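Local atomic coordinates of HydG protein (PDB entry 4RTB), a protein that helps mature [FeFe]-hydrogenase as a radical S-adenosylmethionine lyase with a [4Fe-4S] cluster, making carbon monoxide and cyanide for the hydrogenase active site. Residues Lys88-Phe99 against Val337-Ala346; Leu131-Arg142 against Glu167-Ile178. All coordinates share one frame; numbering follows the deposited sequence.

Interaction 1: residues Lys88-Phe99 against Val337-Ala346; sequences KEEIYGKRIVLF and VELGVSQMSA
Val-97 and Phe-99 pair in parallel with Gln-343 and Ser-345, joining the first and eighth strands of the radical SAM beta/alpha barrel; the short strand axes pass 4.7 Å apart at 37°. The backbone bonds alternate as parallel pairing demands. Val-97 N donates to Ser-342 O (2.9 Å) and Val-97 O accepts from Met-344 N (2.8 Å), so that Val-97 straddles Gln-343. Met-344 O then takes Phe-99 N, and Phe-99 O takes Ala-346 N at a longer 3.3 Å. On one face, aliphatic side chains suit the packing against helix 375-384: Ile-96 CD1 lies 3.9 Å from Met-344 CB, while Leu-98 runs beside Met-344, pointing the same way. The other face carries Val-97 CB against Gln-343 CG, and the Phe-99 ring, with Ser-345 CB over its face. The Gln-343 amide stands almost upright to that ring, their planes 82° apart. At the N-terminal end of the strands, Lys-88 ties the two preceding helices together. Its CG, anti to the backbone N (chi1 -166°), lies over Gly-340 CA, and the bent chain then delivers NZ to Val-337 O (2.9 Å), near the end of helix 330-339. A lysine suits this place because its methylenes cover the glycine while its ammonium reaches a carbonyl. Gly-340 ends the helix with backbone angles at which a CB would jam against the preceding carbonyl oxygen. Ser-342 OG bonds to Ile-322 N in the neighbouring strand, and Ser-342 CB makes a CH-pi contact over the Tyr-92 ring, 4.1 Å from its centroid.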
loop_
_atom_site.group_PDB
_atom_site.type_symbol
_atom_site.label_atom_id
_atom_site.label_comp_id
_atom_site.label_asym_id
_atom_site.label_seq_id
_atom_site.Cartn_x
_atom_site.Cartn_y
_atom_site.Cartn_z
ATOM N N LYS A 88 10.885 -12.026 -0.180
ATOM C CA LYS A 88 11.024 -10.591 -0.394
ATOM C C LYS A 88 12.395 -10.277 -0.978
ATOM O O LYS A 88 12.515 -9.440 -1.875
ATOM C CB LYS A 88 10.806 -9.819 0.911
ATOM C CG LYS A 88 10.602 -8.315 0.723
ATOM C CD LYS A 88 11.915 -7.547 0.793
ATOM C CE LYS A 88 11.779 -6.160 0.180
ATOM N NZ LYS A 88 10.707 -5.360 0.826
ATOM N N GLU A 89 13.424 -10.952 -0.472
ATOM C CA GLU A 89 14.775 -10.780 -0.997
ATOM C C GLU A 89 14.891 -11.292 -2.431
ATOM O O GLU A 89 15.522 -10.656 -3.275
ATOM C CB GLU A 89 15.792 -11.493 -0.102
ATOM C CG GLU A 89 16.592 -10.573 0.810
ATOM N N GLU A 90 14.274 -12.440 -2.700
ATOM C CA GLU A 90 14.375 -13.083 -4.006
ATOM C C GLU A 90 13.724 -12.266 -5.119
ATOM O O GLU A 90 14.241 -12.221 -6.236
ATOM C CB GLU A 90 13.759 -14.486 -3.959
ATOM C CG GLU A 90 14.774 -15.600 -3.744
ATOM C CD GLU A 90 14.171 -16.836 -3.097
ATOM O OE1 GLU A 90 12.930 -16.899 -2.970
ATOM O OE2 GLU A 90 14.942 -17.740 -2.709
ATOM N N ILE A 91 12.599 -11.620 -4.826
ATOM C CA ILE A 91 11.905 -10.872 -5.874
ATOM C C ILE A 91 12.230 -9.375 -5.871
ATOM O O ILE A 91 12.448 -8.776 -6.927
ATOM C CB ILE A 91 10.377 -11.052 -5.770
ATOM C CG1 ILE A 91 9.991 -12.479 -6.158
ATOM C CG2 ILE A 91 9.651 -10.064 -6.674
ATOM C CD1 ILE A 91 9.307 -13.247 -5.058
ATOM N N TYR A 92 12.278 -8.777 -4.688
ATOM C CA TYR A 92 12.415 -7.328 -4.588
ATOM C C TYR A 92 13.816 -6.880 -4.196
ATOM O O TYR A 92 14.215 -5.750 -4.486
ATOM C CB TYR A 92 11.398 -6.780 -3.587
ATOM C CG TYR A 92 9.964 -6.959 -4.028
ATOM C CD1 TYR A 92 9.346 -6.012 -4.831
ATOM C CD2 TYR A 92 9.233 -8.075 -3.646
ATOM C CE1 TYR A 92 8.037 -6.169 -5.240
ATOM C CE2 TYR A 92 7.921 -8.242 -4.050
ATOM C CZ TYR A 92 7.328 -7.285 -4.846
ATOM O OH TYR A 92 6.022 -7.441 -5.253
ATOM N N GLY A 93 14.559 -7.766 -3.541
ATOM C CA GLY A 93 15.876 -7.419 -3.046
ATOM C C GLY A 93 15.778 -6.496 -1.849
ATOM O O GLY A 93 14.863 -6.617 -1.034
ATOM N N LYS A 94 16.718 -5.565 -1.744
ATOM C CA LYS A 94 16.729 -4.622 -0.635
ATOM C C LYS A 94 16.002 -3.336 -1.019
ATOM O O LYS A 94 16.229 -2.280 -0.429
ATOM C CB LYS A 94 18.167 -4.321 -0.206
ATOM C CG LYS A 94 18.845 -5.460 0.549
ATOM C CD LYS A 94 18.082 -5.788 1.822
ATOM C CE LYS A 94 18.867 -6.710 2.740
ATOM N NZ LYS A 94 18.062 -7.073 3.942
ATOM N N ARG A 95 15.110 -3.441 -1.999
ATOM C CA ARG A 95 14.453 -2.273 -2.573
ATOM C C ARG A 95 13.154 -1.904 -1.864
ATOM O O ARG A 95 12.261 -2.737 -1.701
ATOM C CB ARG A 95 14.170 -2.511 -4.055
ATOM C CG ARG A 95 13.783 -1.264 -4.816
ATOM C CD ARG A 95 13.263 -1.604 -6.196
ATOM N NE ARG A 95 12.025 -2.371 -6.122
ATOM C CZ ARG A 95 10.910 -2.054 -6.770
ATOM N NH1 ARG A 95 10.875 -0.986 -7.555
ATOM N NH2 ARG A 95 9.832 -2.813 -6.638
ATOM N N ILE A 96 13.055 -0.646 -1.450
ATOM C CA ILE A 96 11.824 -0.130 -0.868
ATOM C C ILE A 96 11.409 1.148 -1.600
ATOM O O ILE A 96 12.199 2.086 -1.740
ATOM C CB ILE A 96 11.980 0.135 0.647
ATOM C CG1 ILE A 96 10.722 0.801 1.211
ATOM C CG2 ILE A 96 13.232 0.964 0.935
ATOM C CD1 ILE A 96 9.519 -0.112 1.243
ATOM N N VAL A 97 10.175 1.171 -2.091
ATOM C CA VAL A 97 9.699 2.298 -2.881
ATOM C C VAL A 97 9.009 3.326 -1.994
ATOM O O VAL A 97 8.194 2.975 -1.140
ATOM C CB VAL A 97 8.736 1.838 -3.984
ATOM C CG1 VAL A 97 8.375 3.003 -4.888
ATOM C CG2 VAL A 97 9.364 0.712 -4.789
ATOM N N LEU A 98 9.343 4.597 -2.195
ATOM C CA LEU A 98 8.789 5.663 -1.372
ATOM C C LEU A 98 7.833 6.561 -2.154
ATOM O O LEU A 98 8.089 6.918 -3.311
ATOM C CB LEU A 98 9.913 6.507 -0.764
ATOM C CG LEU A 98 10.962 5.767 0.070
ATOM C CD1 LEU A 98 11.830 6.761 0.825
ATOM C CD2 LEU A 98 10.319 4.770 1.027
ATOM N N PHE A 99 6.725 6.916 -1.511
ATOM C CA PHE A 99 5.755 7.832 -2.092
ATOM C C PHE A 99 5.177 8.732 -1.010
ATOM O O PHE A 99 5.296 8.446 0.182
ATOM C CB PHE A 99 4.633 7.065 -2.794
ATOM C CG PHE A 99 3.674 6.394 -1.850
ATOM C CD1 PHE A 99 3.977 5.158 -1.301
ATOM C CD2 PHE A 99 2.466 6.992 -1.519
ATOM C CE1 PHE A 99 3.096 4.535 -0.432
ATOM C CE2 PHE A 99 1.584 6.374 -0.652
ATOM C CZ PHE A 99 1.899 5.145 -0.108
ATOM N N VAL A 337 9.457 -4.035 6.308
ATOM C CA VAL A 337 10.141 -3.958 5.022
ATOM C C VAL A 337 10.958 -5.237 4.797
ATOM O O VAL A 337 10.971 -5.780 3.690
ATOM C CB VAL A 337 11.053 -2.712 4.920
ATOM C CG1 VAL A 337 11.818 -2.715 3.608
ATOM C CG2 VAL A 337 10.226 -1.438 5.049
ATOM N N GLU A 338 11.615 -5.724 5.850
ATOM C CA GLU A 338 12.347 -6.994 5.788
ATOM C C GLU A 338 11.434 -8.165 5.415
ATOM O O GLU A 338 11.831 -9.055 4.658
ATOM C CB GLU A 338 13.032 -7.299 7.131
ATOM C CG GLU A 338 14.453 -6.762 7.295
ATOM C CD GLU A 338 14.999 -6.964 8.708
ATOM O OE1 GLU A 338 15.078 -8.125 9.169
ATOM O OE2 GLU A 338 15.347 -5.955 9.360
ATOM N N LEU A 339 10.214 -8.160 5.949
ATOM C CA LEU A 339 9.333 -9.322 5.844
ATOM C C LEU A 339 8.396 -9.343 4.631
ATOM O O LEU A 339 7.730 -10.352 4.393
ATOM C CB LEU A 339 8.495 -9.452 7.117
ATOM C CG LEU A 339 9.035 -10.400 8.189
ATOM C CD1 LEU A 339 10.220 -9.786 8.913
ATOM C CD2 LEU A 339 7.942 -10.780 9.170
ATOM N N GLY A 340 8.323 -8.255 3.868
ATOM C CA GLY A 340 7.512 -8.278 2.660
ATOM C C GLY A 340 7.100 -6.957 2.033
ATOM O O GLY A 340 6.877 -6.885 0.823
ATOM N N VAL A 341 6.980 -5.921 2.856
ATOM C CA VAL A 341 6.575 -4.596 2.393
ATOM C C VAL A 341 7.497 -4.076 1.293
ATOM O O VAL A 341 8.717 -4.108 1.436
ATOM C CB VAL A 341 6.552 -3.590 3.561
ATOM C CG1 VAL A 341 6.422 -2.164 3.053
ATOM C CG2 VAL A 341 5.434 -3.931 4.534
ATOM N N SER A 342 6.916 -3.601 0.196
ATOM C CA SER A 342 7.707 -3.107 -0.927
ATOM C C SER A 342 7.455 -1.629 -1.209
ATOM O O SER A 342 8.188 -1.006 -1.981
ATOM C CB SER A 342 7.419 -3.933 -2.182
ATOM O OG SER A 342 6.038 -3.916 -2.494
ATOM N N GLN A 343 6.420 -1.071 -0.585
ATOM C CA GLN A 343 6.092 0.344 -0.751
ATOM C C GLN A 343 5.797 1.021 0.583
ATOM O O GLN A 343 5.229 0.410 1.490
ATOM C CB GLN A 343 4.899 0.520 -1.690
ATOM C CG GLN A 343 5.278 0.882 -3.113
ATOM C CD GLN A 343 4.123 1.491 -3.884
ATOM O OE1 GLN A 343 3.787 2.661 -3.700
ATOM N NE2 GLN A 343 3.508 0.697 -4.753
ATOM N N MET A 344 6.160 2.295 0.684
ATOM C CA MET A 344 6.092 3.006 1.954
ATOM C C MET A 344 5.749 4.484 1.810
ATOM O O MET A 344 6.159 5.136 0.851
ATOM C CB MET A 344 7.425 2.880 2.680
ATOM C CG MET A 344 7.384 2.060 3.943
ATOM S SD MET A 344 9.033 2.039 4.648
ATOM C CE MET A 344 9.396 3.796 4.652
ATOM N N SER A 345 5.012 5.010 2.783
ATOM C CA SER A 345 4.719 6.436 2.833
ATOM C C SER A 345 5.709 7.135 3.757
ATOM O O SER A 345 5.722 6.892 4.964
ATOM C CB SER A 345 3.286 6.679 3.308
ATOM O OG SER A 345 3.138 6.328 4.672
ATOM N N ALA A 346 6.541 7.997 3.185
ATOM C CA ALA A 346 7.551 8.699 3.960
ATOM C C ALA A 346 7.281 10.194 3.992
ATOM O O ALA A 346 6.901 10.786 2.981
ATOM C CB ALA A 346 8.931 8.427 3.398
#

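Interaction 2: residues Leu131-Arg142 against Glu167-Ile178; sequences LEEAVDEAKAIR and EIIPAIYSEVDI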
loop_
_atom_site.group_PDB
_atom_site.type_symbol
_atom_site.label_atom_id
_atom_site.label_comp_id
_atom_site.label_asym_id
_atom_site.label_seq_id
_atom_site.Cartn_x
_atom_site.Cartn_y
_atom_site.Cartn_z
ATOM N N LEU A 131 -6.795 24.697 -7.723
ATOM C CA LEU A 131 -5.789 24.182 -8.641
ATOM C C LEU A 131 -4.395 24.647 -8.233
ATOM O O LEU A 131 -3.452 23.855 -8.185
ATOM C CB LEU A 131 -6.090 24.625 -10.071
ATOM C CG LEU A 131 -5.248 23.932 -11.139
ATOM C CD1 LEU A 131 -6.016 22.771 -11.746
ATOM C CD2 LEU A 131 -4.804 24.918 -12.206
ATOM N N GLU A 132 -4.278 25.935 -7.927
ATOM C CA GLU A 132 -3.008 26.518 -7.513
ATOM C C GLU A 132 -2.488 25.866 -6.231
ATOM O O GLU A 132 -1.295 25.581 -6.116
ATOM C CB GLU A 132 -3.154 28.030 -7.317
ATOM C CG GLU A 132 -3.772 28.753 -8.505
ATOM N N GLU A 133 -3.386 25.625 -5.279
ATOM C CA GLU A 133 -3.014 25.001 -4.010
ATOM C C GLU A 133 -2.513 23.571 -4.204
ATOM O O GLU A 133 -1.444 23.211 -3.704
ATOM C CB GLU A 133 -4.198 25.024 -3.036
ATOM C CG GLU A 133 -4.276 26.291 -2.192
ATOM C CD GLU A 133 -5.685 26.602 -1.719
ATOM O OE1 GLU A 133 -5.917 27.740 -1.257
ATOM O OE2 GLU A 133 -6.560 25.715 -1.810
ATOM N N ALA A 134 -3.282 22.763 -4.928
ATOM C CA ALA A 134 -2.900 21.381 -5.202
ATOM C C ALA A 134 -1.564 21.305 -5.941
ATOM O O ALA A 134 -0.679 20.526 -5.567
ATOM C CB ALA A 134 -3.988 20.684 -6.002
ATOM N N VAL A 135 -1.424 22.116 -6.987
ATOM C CA VAL A 135 -0.179 22.169 -7.748
ATOM C C VAL A 135 0.998 22.574 -6.858
ATOM O O VAL A 135 2.092 22.014 -6.967
ATOM C CB VAL A 135 -0.300 23.141 -8.944
ATOM C CG1 VAL A 135 1.062 23.693 -9.348
ATOM C CG2 VAL A 135 -0.972 22.446 -10.121
ATOM N N ASP A 136 0.764 23.531 -5.964
ATOM C CA ASP A 136 1.806 23.988 -5.049
ATOM C C ASP A 136 2.209 22.876 -4.087
ATOM O O ASP A 136 3.378 22.753 -3.717
ATOM C CB ASP A 136 1.336 25.216 -4.270
ATOM C CG ASP A 136 2.343 26.348 -4.304
ATOM O OD1 ASP A 136 2.632 26.916 -3.230
ATOM O OD2 ASP A 136 2.838 26.676 -5.404
ATOM N N GLU A 137 1.227 22.077 -3.683
ATOM C CA GLU A 137 1.473 20.903 -2.853
ATOM C C GLU A 137 2.344 19.897 -3.599
ATOM O O GLU A 137 3.259 19.302 -3.024
ATOM C CB GLU A 137 0.152 20.253 -2.436
ATOM C CG GLU A 137 -0.696 21.097 -1.496
ATOM C CD GLU A 137 -0.101 21.198 -0.106
ATOM O OE1 GLU A 137 -0.314 20.268 0.699
ATOM O OE2 GLU A 137 0.579 22.206 0.183
ATOM N N ALA A 138 2.054 19.715 -4.884
ATOM C CA ALA A 138 2.853 18.832 -5.727
ATOM C C ALA A 138 4.290 19.343 -5.832
ATOM O O ALA A 138 5.241 18.558 -5.828
ATOM C CB ALA A 138 2.228 18.702 -7.106
ATOM N N LYS A 139 4.439 20.663 -5.916
ATOM C CA LYS A 139 5.758 21.291 -5.954
ATOM C C LYS A 139 6.519 21.057 -4.647
ATOM O O LYS A 139 7.719 20.769 -4.656
ATOM C CB LYS A 139 5.637 22.797 -6.221
ATOM C CG LYS A 139 5.207 23.170 -7.639
ATOM C CD LYS A 139 5.146 24.686 -7.815
ATOM C CE LYS A 139 4.675 25.086 -9.211
ATOM N NZ LYS A 139 5.602 24.622 -10.281
ATOM N N ALA A 140 5.812 21.180 -3.526
ATOM C CA ALA A 140 6.418 21.026 -2.205
ATOM C C ALA A 140 6.862 19.588 -1.971
ATOM O O ALA A 140 7.928 19.336 -1.408
ATOM C CB ALA A 140 5.445 21.466 -1.122
ATOM N N ILE A 141 6.030 18.650 -2.409
ATOM C CA ILE A 141 6.345 17.229 -2.334
ATOM C C ILE A 141 7.521 16.878 -3.250
ATOM O O ILE A 141 8.366 16.055 -2.901
ATOM C CB ILE A 141 5.112 16.375 -2.704
ATOM C CG1 ILE A 141 4.039 16.502 -1.623
ATOM C CG2 ILE A 141 5.485 14.919 -2.893
ATOM C CD1 ILE A 141 2.834 15.615 -1.849
ATOM N N ARG A 142 7.582 17.516 -4.415
ATOM C CA ARG A 142 8.662 17.247 -5.364
ATOM C C ARG A 142 10.007 17.778 -4.872
ATOM O O ARG A 142 11.038 17.123 -5.041
ATOM C CB ARG A 142 8.340 17.850 -6.732
ATOM C CG ARG A 142 9.401 17.564 -7.782
ATOM C CD ARG A 142 9.581 16.069 -7.962
ATOM N NE ARG A 142 10.616 15.736 -8.935
ATOM C CZ ARG A 142 11.850 15.363 -8.614
ATOM N NH1 ARG A 142 12.206 15.275 -7.339
ATOM N NH2 ARG A 142 12.727 15.076 -9.566
ATOM N N GLU A 167 -9.294 18.526 -14.148
ATOM C CA GLU A 167 -8.541 19.769 -14.253
ATOM C C GLU A 167 -7.228 19.725 -13.472
ATOM O O GLU A 167 -6.241 20.339 -13.878
ATOM C CB GLU A 167 -9.384 20.955 -13.783
ATOM C CG GLU A 167 -9.970 21.773 -14.926
ATOM C CD GLU A 167 -10.141 23.237 -14.568
ATOM O OE1 GLU A 167 -9.963 23.587 -13.382
ATOM O OE2 GLU A 167 -10.448 24.039 -15.477
ATOM N N ILE A 168 -7.204 18.991 -12.363
ATOM C CA ILE A 168 -6.041 19.030 -11.476
ATOM C C ILE A 168 -4.887 18.106 -11.890
ATOM O O ILE A 168 -3.729 18.528 -11.895
ATOM C CB ILE A 168 -6.459 18.706 -10.027
ATOM C CG1 ILE A 168 -7.141 19.930 -9.412
ATOM C CG2 ILE A 168 -5.258 18.280 -9.189
ATOM C CD1 ILE A 168 -7.181 19.930 -7.909
ATOM N N ILE A 169 -5.192 16.862 -12.244
ATOM C CA ILE A 169 -4.140 15.888 -12.544
ATOM C C ILE A 169 -3.241 16.273 -13.736
ATOM O O ILE A 169 -2.012 16.248 -13.598
ATOM C CB ILE A 169 -4.736 14.479 -12.774
ATOM C CG1 ILE A 169 -5.225 13.898 -11.446
ATOM C CG2 ILE A 169 -3.710 13.553 -13.406
ATOM C CD1 ILE A 169 -5.808 12.514 -11.559
ATOM N N PRO A 170 -3.827 16.634 -14.898
ATOM C CA PRO A 170 -2.931 17.039 -15.989
ATOM C C PRO A 170 -2.126 18.285 -15.638
ATOM O O PRO A 170 -0.996 18.449 -16.110
ATOM C CB PRO A 170 -3.891 17.330 -17.149
ATOM C CG PRO A 170 -5.135 16.603 -16.808
ATOM C CD PRO A 170 -5.238 16.674 -15.322
ATOM N N ALA A 171 -2.711 19.151 -14.816
ATOM C CA ALA A 171 -2.024 20.345 -14.344
ATOM C C ALA A 171 -0.790 19.962 -13.534
ATOM O O ALA A 171 0.263 20.578 -13.675
ATOM C CB ALA A 171 -2.962 21.209 -13.516
ATOM N N ILE A 172 -0.925 18.941 -12.692
ATOM C CA ILE A 172 0.207 18.432 -11.926
ATOM C C ILE A 172 1.258 17.820 -12.850
ATOM O O ILE A 172 2.445 18.132 -12.735
ATOM C CB ILE A 172 -0.232 17.384 -10.879
ATOM C CG1 ILE A 172 -0.891 18.072 -9.681
ATOM C CG2 ILE A 172 0.955 16.563 -10.409
ATOM C CD1 ILE A 172 -1.273 17.123 -8.562
ATOM N N TYR A 173 0.822 16.956 -13.764
ATOM C CA TYR A 173 1.741 16.329 -14.713
ATOM C C TYR A 173 2.542 17.349 -15.516
ATOM O O TYR A 173 3.721 17.136 -15.798
ATOM C CB TYR A 173 0.986 15.416 -15.681
ATOM C CG TYR A 173 0.837 13.993 -15.204
ATOM C CD1 TYR A 173 1.953 13.196 -14.977
ATOM C CD2 TYR A 173 -0.417 13.438 -14.999
ATOM C CE1 TYR A 173 1.821 11.889 -14.547
ATOM C CE2 TYR A 173 -0.559 12.134 -14.570
ATOM C CZ TYR A 173 0.562 11.364 -14.346
ATOM O OH TYR A 173 0.421 10.065 -13.916
ATOM N N SER A 174 1.907 18.454 -15.884
ATOM C CA SER A 174 2.559 19.424 -16.755
ATOM C C SER A 174 3.410 20.427 -15.976
ATOM O O SER A 174 4.547 20.703 -16.353
ATOM C CB SER A 174 1.518 20.158 -17.601
ATOM O OG SER A 174 2.122 20.762 -18.734
ATOM N N GLU A 175 2.860 20.960 -14.889
ATOM C CA GLU A 175 3.544 21.986 -14.101
ATOM C C GLU A 175 4.621 21.430 -13.170
ATOM O O GLU A 175 5.554 22.143 -12.803
ATOM C CB GLU A 175 2.527 22.781 -13.276
ATOM C CG GLU A 175 2.167 24.141 -13.855
ATOM C CD GLU A 175 0.939 24.742 -13.196
ATOM O OE1 GLU A 175 1.094 25.632 -12.332
ATOM O OE2 GLU A 175 -0.184 24.323 -13.547
ATOM N N VAL A 176 4.486 20.167 -12.777
ATOM C CA VAL A 176 5.419 19.567 -11.824
ATOM C C VAL A 176 6.093 18.328 -12.412
ATOM O O VAL A 176 5.561 17.702 -13.328
ATOM C CB VAL A 176 4.707 19.176 -10.508
ATOM C CG1 VAL A 176 5.710 19.055 -9.368
ATOM C CG2 VAL A 176 3.638 20.197 -10.159
ATOM N N ASP A 177 7.264 17.982 -11.885
ATOM C CA ASP A 177 7.972 16.786 -12.325
ATOM C C ASP A 177 7.567 15.567 -11.499
ATOM O O ASP A 177 8.354 15.044 -10.715
ATOM C CB ASP A 177 9.486 16.994 -12.243
ATOM C CG ASP A 177 10.265 15.801 -12.766
ATOM O OD1 ASP A 177 9.781 15.146 -13.714
ATOM O OD2 ASP A 177 11.352 15.510 -12.222
ATOM N N ILE A 178 6.330 15.117 -11.674
ATOM C CA ILE A 178 5.860 13.925 -10.981
ATOM C C ILE A 178 5.809 12.742 -11.941
ATOM O O ILE A 178 5.111 12.780 -12.955
ATOM C CB ILE A 178 4.473 14.139 -10.352
ATOM C CG1 ILE A 178 4.494 15.362 -9.436
ATOM C CG2 ILE A 178 4.049 12.904 -9.575
ATOM C CD1 ILE A 178 5.556 15.292 -8.362
#
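Arg-142 reaches beyond the helix-helix packing to hold Asp-177 by its carboxylate and its backbone, just after helix 158-175 has ended. Arg-142 NH2 forms a salt bridge with Asp-177 OD2 at 3.0 Å; the oxygen lies in the guanidinium plane, but NH2 meets it on its anti side, 26° out of the carboxylate plane. Arg-142 NE adds weak bonds to Asp-177 O, 3.0 Å away, and to OD2. Asp-177, the centre of an inverse gamma turn, offers its backbone O and OD2 to the guanidinium edge that carries NE and NH2. Before this polar end in the chain, two successive helices of the radical SAM beta/alpha barrel run in the same general sense, their segment axes approaching to 9.6 Å, inclined by 40°. Small residues permit the approach: Ala-138 CB meets Val-176 CG2 at 3.7 Å and also touches Ile-172, while Ala-134 CB meets Ile-168 CD1 at 3.8 Å. At the start of helix 131-144 Leu-131, its CG anti to the backbone N (chi1 -169°), brings CD1 within 3.8 Å of Ile-168 CG1 and onto Ala-171 CB. Val-135 CG1 lies under the Glu-175 carboxylate, 3.6 Å from OE1. The CB of Arg-142 itself packs on Val-176 and Ile-178, so its foot is apolar and its end charged. A leucine in its place would probably leave the Asp-177 carboxylate without this cationic mate and the turn less firmly held. Because NH2 also forms a salt bridge with Glu-432, the guanidinium is shared by two carboxylates, and its positive charge is likely to be stabilised by both.

Overall arrangement
Both contacts belong to the parallel beta/alpha barrel that holds the cluster and S-adenosylmethionine, but on different scales. Interaction 1 joins parts of the chain 238 residues apart, pairing strand 95-105 with strand 343-345. Interaction 2 falls within the sequence between them and joins neighbours only 25 residues apart, helices 131-144 and 158-175, on the outside of the same sheet. The centres are about 27 Å apart and the nearest atoms about 6 Å. Helix 131-144 is the next helix after strand 95-105, beyond cluster-binding Cys-108, Cys-112 and Cys-115; its Ala-134 and Ile-141 pack on that strand. Interaction 1 thus closes the barrel, while interaction 2 joins successive helices of its outer layer.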